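Local coordinates for protein SYE1 (PDB 4AWT) that binds flavin mononucleotide and probably reduces activated carbon-carbon double bonds with NAD(P)H, as in the Old Yellow Enzyme family, at residues 26-31 with 69-74; 54-59 with 97-102; 81-86 with 173-178. The protein carries 1 engineered substitution. All blocks are in the same frame, centred on the assembly; numbering follows the deposited sequence. Where two conformers were deposited one is given.

Interaction 1 of 3, residues 26-31 with 69-74; sequences TRSRAS and AWTPGI. With FMN (flavin mononucleotide), chain B; BOG (octyl beta-D-glucopyranoside), chain D.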
# COMPACT_ATOMS: atom_id res chain seq x y z
N THR A 26 -7.50 -2.86 0.05
CA THR A 26 -8.16 -3.49 -1.10
C THR A 26 -9.56 -3.89 -0.73
O THR A 26 -9.77 -4.66 0.22
CB THR A 26 -7.36 -4.74 -1.51
OG1 THR A 26 -6.11 -4.37 -2.10
CG2 THR A 26 -8.07 -5.63 -2.50
N ARG A 27 -10.52 -3.43 -1.53
CA ARG A 27 -11.93 -3.76 -1.34
C ARG A 27 -12.51 -4.51 -2.54
O ARG A 27 -13.65 -5.01 -2.47
CB ARG A 27 -12.79 -2.56 -0.99
CG ARG A 27 -12.26 -1.73 0.16
CD ARG A 27 -11.98 -2.53 1.44
NE ARG A 27 -13.20 -3.22 1.90
CZ ARG A 27 -14.19 -2.64 2.55
NH1 ARG A 27 -14.10 -1.41 2.98
NH2 ARG A 27 -15.30 -3.35 2.81
N SER A 28 -11.80 -4.57 -3.65
CA SER A 28 -12.23 -5.33 -4.81
C SER A 28 -13.66 -4.96 -5.23
O SER A 28 -14.49 -5.84 -5.47
CB SER A 28 -12.02 -6.81 -4.61
OG SER A 28 -10.64 -7.09 -4.57
N ARG A 29 -13.90 -3.66 -5.37
CA ARG A 29 -15.19 -3.09 -5.75
C ARG A 29 -15.14 -2.47 -7.13
O ARG A 29 -16.13 -1.83 -7.53
CB ARG A 29 -15.67 -2.05 -4.72
CG ARG A 29 -15.85 -2.52 -3.27
CD ARG A 29 -16.82 -3.65 -3.22
NE ARG A 29 -17.63 -3.75 -1.95
CZ ARG A 29 -17.25 -4.35 -0.83
NH1 ARG A 29 -16.01 -4.74 -0.65
NH2 ARG A 29 -18.14 -4.51 0.13
N ALA A 30 -14.05 -2.55 -7.88
CA ALA A 30 -13.94 -1.81 -9.12
C ALA A 30 -14.95 -2.35 -10.15
O ALA A 30 -15.24 -3.52 -10.24
CB ALA A 30 -12.53 -1.92 -9.68
N SER A 31 -15.46 -1.40 -10.94
CA SER A 31 -16.44 -1.73 -11.95
C SER A 31 -15.86 -2.59 -13.06
O SER A 31 -14.71 -2.42 -13.46
CB SER A 31 -17.02 -0.45 -12.56
OG SER A 31 -17.76 0.24 -11.56
N ALA A 69 -9.06 -10.30 -7.89
CA ALA A 69 -10.16 -9.90 -8.73
C ALA A 69 -10.66 -8.51 -8.34
O ALA A 69 -10.75 -8.14 -7.18
CB ALA A 69 -11.31 -10.88 -8.60
N TRP A 70 -11.04 -7.75 -9.37
CA TRP A 70 -11.86 -6.54 -9.23
C TRP A 70 -11.13 -5.41 -8.51
O TRP A 70 -11.79 -4.50 -7.99
CB TRP A 70 -13.23 -6.79 -8.57
CG TRP A 70 -13.91 -8.05 -9.05
CD1 TRP A 70 -14.17 -8.38 -10.37
CD2 TRP A 70 -14.39 -9.10 -8.24
NE1 TRP A 70 -14.80 -9.59 -10.40
CE2 TRP A 70 -14.95 -10.07 -9.11
CE3 TRP A 70 -14.40 -9.32 -6.87
CZ2 TRP A 70 -15.50 -11.23 -8.61
CZ3 TRP A 70 -14.94 -10.47 -6.38
CH2 TRP A 70 -15.49 -11.42 -7.24
N THR A 71 -9.80 -5.41 -8.49
CA THR A 71 -9.08 -4.26 -7.97
C THR A 71 -8.98 -3.19 -9.04
O THR A 71 -8.89 -3.48 -10.25
CB THR A 71 -7.70 -4.65 -7.42
OG1 THR A 71 -6.86 -5.18 -8.47
CG2 THR A 71 -7.82 -5.73 -6.37
N PRO A 72 -9.03 -1.92 -8.66
CA PRO A 72 -9.02 -0.84 -9.65
C PRO A 72 -7.65 -0.63 -10.22
O PRO A 72 -6.66 -0.63 -9.49
CB PRO A 72 -9.42 0.40 -8.80
CG PRO A 72 -8.89 0.05 -7.41
CD PRO A 72 -9.17 -1.44 -7.27
N GLY A 73 -7.56 -0.40 -11.53
CA GLY A 73 -6.31 -0.05 -12.14
C GLY A 73 -6.08 1.44 -12.22
O GLY A 73 -6.95 2.26 -11.92
N ILE A 74 -4.86 1.80 -12.69
CA ILE A 74 -4.50 3.19 -12.88
C ILE A 74 -3.76 3.40 -14.18
O ILE A 74 -2.91 4.30 -14.29
CB ILE A 74 -3.80 3.77 -11.63
CG1 ILE A 74 -3.78 5.29 -11.60
CG2 ILE A 74 -2.42 3.16 -11.43
CD1 ILE A 74 -3.65 5.85 -10.19
N1 FMN B . -2.01 -3.10 2.43
C2 FMN B . -1.52 -2.52 1.34
O2 FMN B . -0.37 -2.00 1.31
N3 FMN B . -2.27 -2.48 0.17
C4 FMN B . -3.55 -3.02 0.08
O4 FMN B . -4.20 -2.84 -0.98
C4A FMN B . -4.00 -3.71 1.20
N5 FMN B . -5.23 -4.37 1.17
C5A FMN B . -5.83 -4.68 2.42
C6 FMN B . -7.14 -5.07 2.47
C7 FMN B . -7.79 -5.37 3.69
C7M FMN B . -9.27 -5.68 3.67
C8 FMN B . -7.06 -5.29 4.84
C8M FMN B . -7.69 -5.56 6.20
C9 FMN B . -5.71 -4.90 4.81
C9A FMN B . -5.08 -4.58 3.60
N10 FMN B . -3.75 -4.12 3.57
C10 FMN B . -3.23 -3.63 2.38
C1' FMN B . -3.01 -3.97 4.82
C2' FMN B . -3.42 -2.73 5.63
O2' FMN B . -3.01 -1.54 4.98
C3' FMN B . -2.80 -2.70 7.01
O3' FMN B . -1.39 -2.54 6.96
C4' FMN B . -3.13 -3.91 7.90
O4' FMN B . -4.51 -4.25 7.84
C5' FMN B . -2.65 -3.73 9.33
O5' FMN B . -3.31 -2.63 9.97
P FMN B . -4.56 -2.90 10.95
O1P FMN B . -5.68 -3.40 10.08
O2P FMN B . -4.12 -3.93 11.97
O3P FMN B . -4.83 -1.54 11.54
C1 BOG D . -5.26 -9.85 0.96
O1 BOG D . -6.27 -10.53 1.66
C2 BOG D . -5.77 -8.60 0.30
O2 BOG D . -6.71 -8.89 -0.70
C3 BOG D . -4.64 -7.80 -0.37
O3 BOG D . -5.11 -6.54 -0.77
C4 BOG D . -3.55 -7.55 0.68
O4 BOG D . -2.49 -6.89 0.07
C5 BOG D . -3.10 -8.84 1.36
O5 BOG D . -4.25 -9.41 1.93
C6 BOG D . -2.06 -8.58 2.42
O6 BOG D . -1.67 -9.86 2.89
C1' BOG D . -6.06 -11.91 1.81
C2' BOG D . -7.23 -12.68 2.42
C3' BOG D . -7.82 -12.05 3.64
C4' BOG D . -8.72 -12.84 4.58
C5' BOG D . -10.08 -12.14 4.62
C6' BOG D . -11.15 -12.99 3.94
C7' BOG D . -12.50 -12.26 3.96
C8' BOG D . -13.57 -13.34 3.81
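Ser28 and Ala69 join two loops beside the flavin of this FMN enzyme. The Ser28 side chain shows how. Ser28 CB lies 3.2 Å from Ala69 O and also packs near CE3 of Trp70. OG stands beside the backbone N, anti to the carbonyl carbon (chi1 -67°). That rotation aims the hydroxyl at the neighbouring loop, where Ser28 OG donates a hydrogen bond to Ala69 O at 2.8 Å. The hydroxyl sits almost straight beyond the carbonyl oxygen, with a C=O...OG angle of 172°. Ser28 OG also lies 3.6 Å from Thr71 CG2.

The backbone adds a second bond. Ala30 N donates to Trp70 O at 3.0 Å, tilted modestly from the carbonyl plane. Trp70 O also receives a weaker CA-H...O contact from Ser28 CA at 3.3 Å. Ala30 CB then rests on the Pro72 ring, 4.0 Å from Pro72 CB.

Closer to the cofactor, the methyls of Thr26 and Thr71 meet, CG2 to CG2. The Thr26 hydroxyl lies beside its own backbone N (chi1 -71°), and Thr26 OG1 donates a 2.7 Å hydrogen bond to FMN O4, the oxygen of the C4 carbonyl. The sugar of a bound octyl glucoside also lies against Thr26.

Thr71 OG1 is bonded to Gln60, and Trp70 NE1 to Asp134. Segment 26-31 follows barrel strand 20-22 and leads to helix 39-46. Segment 69-74 follows strand 53-60 and leads to helix 77-92, whose Trp83 touches Pro72. Strand 130-133 packs on Ser28 and Ala69 through Phe132.

Interaction 2 of 3, residues 54-59 with 97-102; sequences IVSEGT and IFAQLW. With FMN (flavin mononucleotide), chain B.
Gln100 and Gly58 meet where two parallel strands reach the flavin. The Gln100 side chain is extended, with CG anti to the backbone N (chi1 -173°). This carries its amide to the pyrimidine edge of the flavin. Gln100 OE1 accepts from FMN N3 at 2.9 Å, and Gln100 NE2 donates to FMN O2 at 2.8 Å. The two bonds fix the rotation of the amide. Gly58 N donates to FMN O4 at 3.0 Å. Gln100 NE2 has a second partner in Glu179.

Trp102 packs directly on the Gly58 backbone, with Trp102 CE3 3.4 Å from Gly58 C. FMN O4 lies obliquely near the same indole.

Farther back, the side chains of Ile54 and Ile97 cross at a slant, with Ile54 CG2 3.8 Å from Ile97 CD1. Ser56 OG replaces a backbone acceptor: it takes the N-H of Gln100 at 2.9 Å and itself donates to Glu57 O. Backbone bonds flank it on both sides, as Ser56 N bonds Phe98 O at 2.8 Å and Thr59 N bonds Gln100 O at 2.8 Å.

Segments 54-59 and 97-102 run parallel, at 25° to each other. They belong to the neighbours 53-60 and 96-102 of the eight-stranded barrel, joined through helix 77-92 as a beta-alpha-beta unit. That helix packs on Ile54, Ser56 and Ile97, and strand 177-181 flanks 96-102 on its other edge.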
# COMPACT_ATOMS: atom_id res chain seq x y z
N ILE A 54 -5.43 9.84 3.43
CA ILE A 54 -5.91 8.59 2.88
C ILE A 54 -4.87 8.07 1.89
O ILE A 54 -4.42 8.84 1.02
CB ILE A 54 -7.26 8.75 2.18
CG1 ILE A 54 -8.34 9.12 3.21
CG2 ILE A 54 -7.63 7.49 1.41
CD1 ILE A 54 -9.67 9.45 2.60
N VAL A 55 -4.54 6.80 1.98
CA VAL A 55 -3.79 6.10 0.95
C VAL A 55 -4.75 5.14 0.30
O VAL A 55 -5.39 4.34 0.99
CB VAL A 55 -2.55 5.40 1.48
CG1 VAL A 55 -1.70 4.94 0.29
CG2 VAL A 55 -1.73 6.27 2.41
N SER A 56 -4.91 5.23 -1.01
CA SER A 56 -5.81 4.33 -1.70
C SER A 56 -5.38 2.88 -1.51
O SER A 56 -4.22 2.55 -1.33
CB SER A 56 -5.88 4.61 -3.20
OG SER A 56 -4.78 4.06 -3.92
N GLU A 57 -6.38 2.00 -1.65
CA GLU A 57 -6.11 0.61 -1.93
C GLU A 57 -5.11 0.48 -3.07
O GLU A 57 -5.03 1.32 -3.96
CB GLU A 57 -7.41 -0.12 -2.28
CG GLU A 57 -8.12 0.38 -3.55
CD GLU A 57 -9.62 0.14 -3.39
OE1 GLU A 57 -10.07 -1.02 -3.44
OE2 GLU A 57 -10.35 1.14 -3.23
N GLY A 58 -4.39 -0.64 -3.07
CA GLY A 58 -3.46 -0.87 -4.18
C GLY A 58 -4.19 -0.77 -5.50
O GLY A 58 -5.28 -1.30 -5.71
N THR A 59 -3.52 -0.10 -6.45
CA THR A 59 -4.09 0.09 -7.77
C THR A 59 -3.03 -0.32 -8.79
O THR A 59 -1.91 0.19 -8.83
CB THR A 59 -4.63 1.53 -7.93
OG1 THR A 59 -5.26 1.67 -9.20
CG2 THR A 59 -3.65 2.64 -7.78
N ILE A 97 -5.02 12.70 -0.41
CA ILE A 97 -5.11 11.30 -0.80
C ILE A 97 -3.96 10.95 -1.75
O ILE A 97 -3.70 11.66 -2.73
CB ILE A 97 -6.48 10.98 -1.39
CG1 ILE A 97 -6.58 9.49 -1.74
CG2 ILE A 97 -6.87 11.86 -2.57
CD1 ILE A 97 -7.99 9.00 -2.06
N PHE A 98 -3.29 9.85 -1.43
CA PHE A 98 -2.22 9.29 -2.25
C PHE A 98 -2.71 8.01 -2.89
O PHE A 98 -3.47 7.26 -2.28
CB PHE A 98 -0.96 9.01 -1.44
CG PHE A 98 -0.03 10.19 -1.19
CD1 PHE A 98 -0.49 11.48 -0.98
CD2 PHE A 98 1.34 9.97 -1.16
CE1 PHE A 98 0.39 12.52 -0.75
CE2 PHE A 98 2.22 11.02 -0.92
CZ PHE A 98 1.76 12.29 -0.71
N ALA A 99 -2.24 7.72 -4.11
CA ALA A 99 -2.55 6.48 -4.80
C ALA A 99 -1.47 5.44 -4.51
O ALA A 99 -0.30 5.72 -4.76
CB ALA A 99 -2.62 6.68 -6.30
N GLN A 100 -1.85 4.25 -4.06
CA GLN A 100 -0.87 3.19 -3.84
C GLN A 100 -0.63 2.43 -5.14
O GLN A 100 -1.45 1.64 -5.57
CB GLN A 100 -1.27 2.23 -2.73
CG GLN A 100 -0.09 1.29 -2.49
CD GLN A 100 -0.39 0.16 -1.56
OE1 GLN A 100 -1.27 -0.68 -1.84
NE2 GLN A 100 0.36 0.07 -0.47
N LEU A 101 0.53 2.67 -5.77
CA LEU A 101 0.86 2.02 -7.03
C LEU A 101 1.31 0.59 -6.77
O LEU A 101 2.25 0.36 -6.00
CB LEU A 101 1.95 2.80 -7.75
CG LEU A 101 1.67 4.27 -7.98
CD1 LEU A 101 2.82 4.88 -8.80
CD2 LEU A 101 0.34 4.51 -8.67
N TRP A 102 0.66 -0.36 -7.45
CA TRP A 102 0.79 -1.77 -7.11
C TRP A 102 1.32 -2.59 -8.29
O TRP A 102 0.78 -2.53 -9.40
CB TRP A 102 -0.56 -2.35 -6.70
CG TRP A 102 -0.53 -3.50 -5.77
CD1 TRP A 102 0.51 -4.09 -5.11
CD2 TRP A 102 -1.71 -4.17 -5.32
NE1 TRP A 102 0.04 -5.08 -4.28
CE2 TRP A 102 -1.32 -5.13 -4.38
CE3 TRP A 102 -3.07 -4.02 -5.62
CZ2 TRP A 102 -2.26 -5.93 -3.72
CZ3 TRP A 102 -3.98 -4.81 -4.94
CH2 TRP A 102 -3.58 -5.72 -4.04
N1 FMN B . -2.01 -3.10 2.43
C2 FMN B . -1.52 -2.52 1.34
O2 FMN B . -0.37 -2.00 1.31
N3 FMN B . -2.27 -2.48 0.17
C4 FMN B . -3.55 -3.02 0.08
O4 FMN B . -4.20 -2.84 -0.98
C4A FMN B . -4.00 -3.71 1.20
N5 FMN B . -5.23 -4.37 1.17
C5A FMN B . -5.83 -4.68 2.42
C6 FMN B . -7.14 -5.07 2.47
C7 FMN B . -7.79 -5.37 3.69
C7M FMN B . -9.27 -5.68 3.67
C8 FMN B . -7.06 -5.29 4.84
C8M FMN B . -7.69 -5.56 6.20
C9 FMN B . -5.71 -4.90 4.81
C9A FMN B . -5.08 -4.58 3.60
N10 FMN B . -3.75 -4.12 3.57
C10 FMN B . -3.23 -3.63 2.38
C1' FMN B . -3.01 -3.97 4.82
C2' FMN B . -3.42 -2.73 5.63
O2' FMN B . -3.01 -1.54 4.98
C3' FMN B . -2.80 -2.70 7.01
O3' FMN B . -1.39 -2.54 6.96
C4' FMN B . -3.13 -3.91 7.90
O4' FMN B . -4.51 -4.25 7.84
C5' FMN B . -2.65 -3.73 9.33
O5' FMN B . -3.31 -2.63 9.97
P FMN B . -4.56 -2.90 10.95
O1P FMN B . -5.68 -3.40 10.08
O2P FMN B . -4.12 -3.93 11.97
O3P FMN B . -4.83 -1.54 11.54

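Interaction 3 of 3, residues 81-86 with 173-178; sequences AGWRIV and AGFDGI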
# COMPACT_ATOMS: atom_id res chain seq x y z
N ALA A 81 -10.09 8.45 -14.87
CA ALA A 81 -11.29 9.23 -14.64
C ALA A 81 -12.08 8.71 -13.47
O ALA A 81 -12.67 9.50 -12.71
CB ALA A 81 -12.12 9.20 -15.92
N GLY A 82 -12.15 7.39 -13.29
CA GLY A 82 -12.82 6.86 -12.11
C GLY A 82 -12.14 7.30 -10.85
O GLY A 82 -12.78 7.70 -9.85
N TRP A 83 -10.82 7.28 -10.84
CA TRP A 83 -10.08 7.80 -9.69
C TRP A 83 -10.31 9.29 -9.50
O TRP A 83 -10.33 9.73 -8.36
CB TRP A 83 -8.62 7.44 -9.76
CG TRP A 83 -8.24 6.07 -9.33
CD1 TRP A 83 -7.50 5.16 -10.03
CD2 TRP A 83 -8.50 5.47 -8.05
NE1 TRP A 83 -7.28 4.04 -9.29
CE2 TRP A 83 -7.88 4.20 -8.06
CE3 TRP A 83 -9.16 5.88 -6.90
CZ2 TRP A 83 -7.94 3.34 -6.96
CZ3 TRP A 83 -9.22 5.02 -5.81
CH2 TRP A 83 -8.61 3.77 -5.86
N ARG A 84 -10.47 10.05 -10.57
CA ARG A 84 -10.72 11.48 -10.42
C ARG A 84 -12.00 11.72 -9.65
O ARG A 84 -12.08 12.67 -8.88
CB ARG A 84 -10.82 12.13 -11.82
CG ARG A 84 -11.13 13.63 -11.76
CD ARG A 84 -10.00 14.44 -11.15
NE ARG A 84 -10.19 15.87 -11.11
CZ ARG A 84 -9.99 16.66 -12.16
NH1 ARG A 84 -9.62 16.17 -13.33
NH2 ARG A 84 -10.20 17.97 -12.01
N ILE A 85 -13.03 10.90 -9.85
CA ILE A 85 -14.24 11.16 -9.07
C ILE A 85 -13.95 10.91 -7.59
O ILE A 85 -14.43 11.65 -6.74
CB ILE A 85 -15.39 10.33 -9.61
CG1 ILE A 85 -15.71 10.66 -11.07
CG2 ILE A 85 -16.62 10.48 -8.72
CD1 ILE A 85 -16.61 9.60 -11.64
N VAL A 86 -13.16 9.88 -7.27
CA VAL A 86 -12.75 9.65 -5.88
C VAL A 86 -12.00 10.83 -5.34
O VAL A 86 -12.29 11.30 -4.22
CB VAL A 86 -11.93 8.36 -5.79
CG1 VAL A 86 -11.38 8.21 -4.37
CG2 VAL A 86 -12.71 7.15 -6.19
N ALA A 173 -5.28 12.05 -12.32
CA ALA A 173 -6.46 11.68 -11.57
C ALA A 173 -6.69 12.57 -10.35
O ALA A 173 -7.69 12.37 -9.65
CB ALA A 173 -6.41 10.26 -11.14
N GLY A 174 -5.80 13.51 -10.07
CA GLY A 174 -5.97 14.43 -8.97
C GLY A 174 -5.48 13.95 -7.63
O GLY A 174 -5.77 14.58 -6.62
N PHE A 175 -4.74 12.85 -7.58
CA PHE A 175 -4.11 12.48 -6.33
C PHE A 175 -3.07 13.51 -5.92
O PHE A 175 -2.44 14.16 -6.75
CB PHE A 175 -3.45 11.10 -6.42
CG PHE A 175 -4.42 9.95 -6.48
CD1 PHE A 175 -4.94 9.42 -5.31
CD2 PHE A 175 -4.80 9.37 -7.67
CE1 PHE A 175 -5.81 8.34 -5.33
CE2 PHE A 175 -5.66 8.27 -7.69
CZ PHE A 175 -6.15 7.75 -6.52
N ASP A 176 -2.85 13.62 -4.61
CA ASP A 176 -1.82 14.47 -4.08
C ASP A 176 -0.44 13.87 -4.12
O ASP A 176 0.55 14.59 -3.97
CB ASP A 176 -2.20 14.85 -2.63
CG ASP A 176 -3.53 15.58 -2.59
OD1 ASP A 176 -3.58 16.68 -3.15
OD2 ASP A 176 -4.49 15.01 -2.04
N GLY A 177 -0.34 12.60 -4.32
CA GLY A 177 0.92 11.88 -4.34
C GLY A 177 0.66 10.42 -4.61
O GLY A 177 -0.49 10.00 -4.82
N ILE A 178 1.74 9.64 -4.59
CA ILE A 178 1.66 8.21 -4.73
C ILE A 178 2.41 7.54 -3.58
O ILE A 178 3.37 8.10 -3.06
CB ILE A 178 2.16 7.70 -6.10
CG1 ILE A 178 3.66 7.88 -6.31
CG2 ILE A 178 1.35 8.37 -7.19
CD1 ILE A 178 4.56 6.79 -5.80
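A Schellman motif ends helix 153-172 at Gly174, and the turn that follows packs against helix 77-92 on the outside of the barrel. Trp83 and Phe175 make the main contact. They form an offset edge-to-face pair: the edge of Phe175 points at the face of Trp83. Phe175 CZ sits 3.6 Å from Trp83 CE3, over the rim of the indole. The planes are inclined at 64°, and the centroid of the Trp83 five-membered ring is 5.2 Å from that of Phe175. Trp83 CD2 lies in the plane of the phenyl ring. CE2 of Phe175 reaches CB of Trp83 at 3.7 Å. Trp83 CB also packs on the methyl of Ala173, 3.8 Å from Ala173 CB.

Gly174 has a positive phi (86°), which lets the chain turn out of the helix. The barrel is an alpha/beta TIM barrel, and this turn leads into its strand 177-181. Helix 77-92 lies outside the barrel and connects strands 53-60 and 96-102. The aromatic pair sits between helix 77-92 and the turn leading into strand 177-181.

Ala173 O faces the helix and meets Arg84 CA at 3.3 Å in a CA-H...O contact. Arg84 has CG anti to the backbone N (chi1 178°) and then bends at chi2. Arg84 CD comes to 3.4 Å from Ala173 O, which also bonds Thr87 OG1, while Arg84 NE forms a salt bridge with Glu88. The indole nitrogen of Trp83 is held by Thr59 OG1. Ile97 and Ala99 of strand 96-102 pack on the Phe175 ring.

How the interactions relate
The three contacts lie on one side of the barrel. Interactions 2 and 3 have centres 9 Å apart, interactions 1 and 2 are 11 Å apart, and interactions 1 and 3 are 14 Å apart. Interaction 1 closes along the chain before interaction 3 opens, while the segments of interaction 2 alternate with those of both others. Interactions 1 and 2 both reach FMN and meet at Thr59 OG1 and Pro72 O, 2.7 Å apart. Strand 96-102 of interaction 2 lies next to strand 177-181 of interaction 3. Ile74 CD1 is 4.0 Å from Phe175 CE2. Two contacts thus shape the FMN site, and the third packs the outer helix layer behind the same strands.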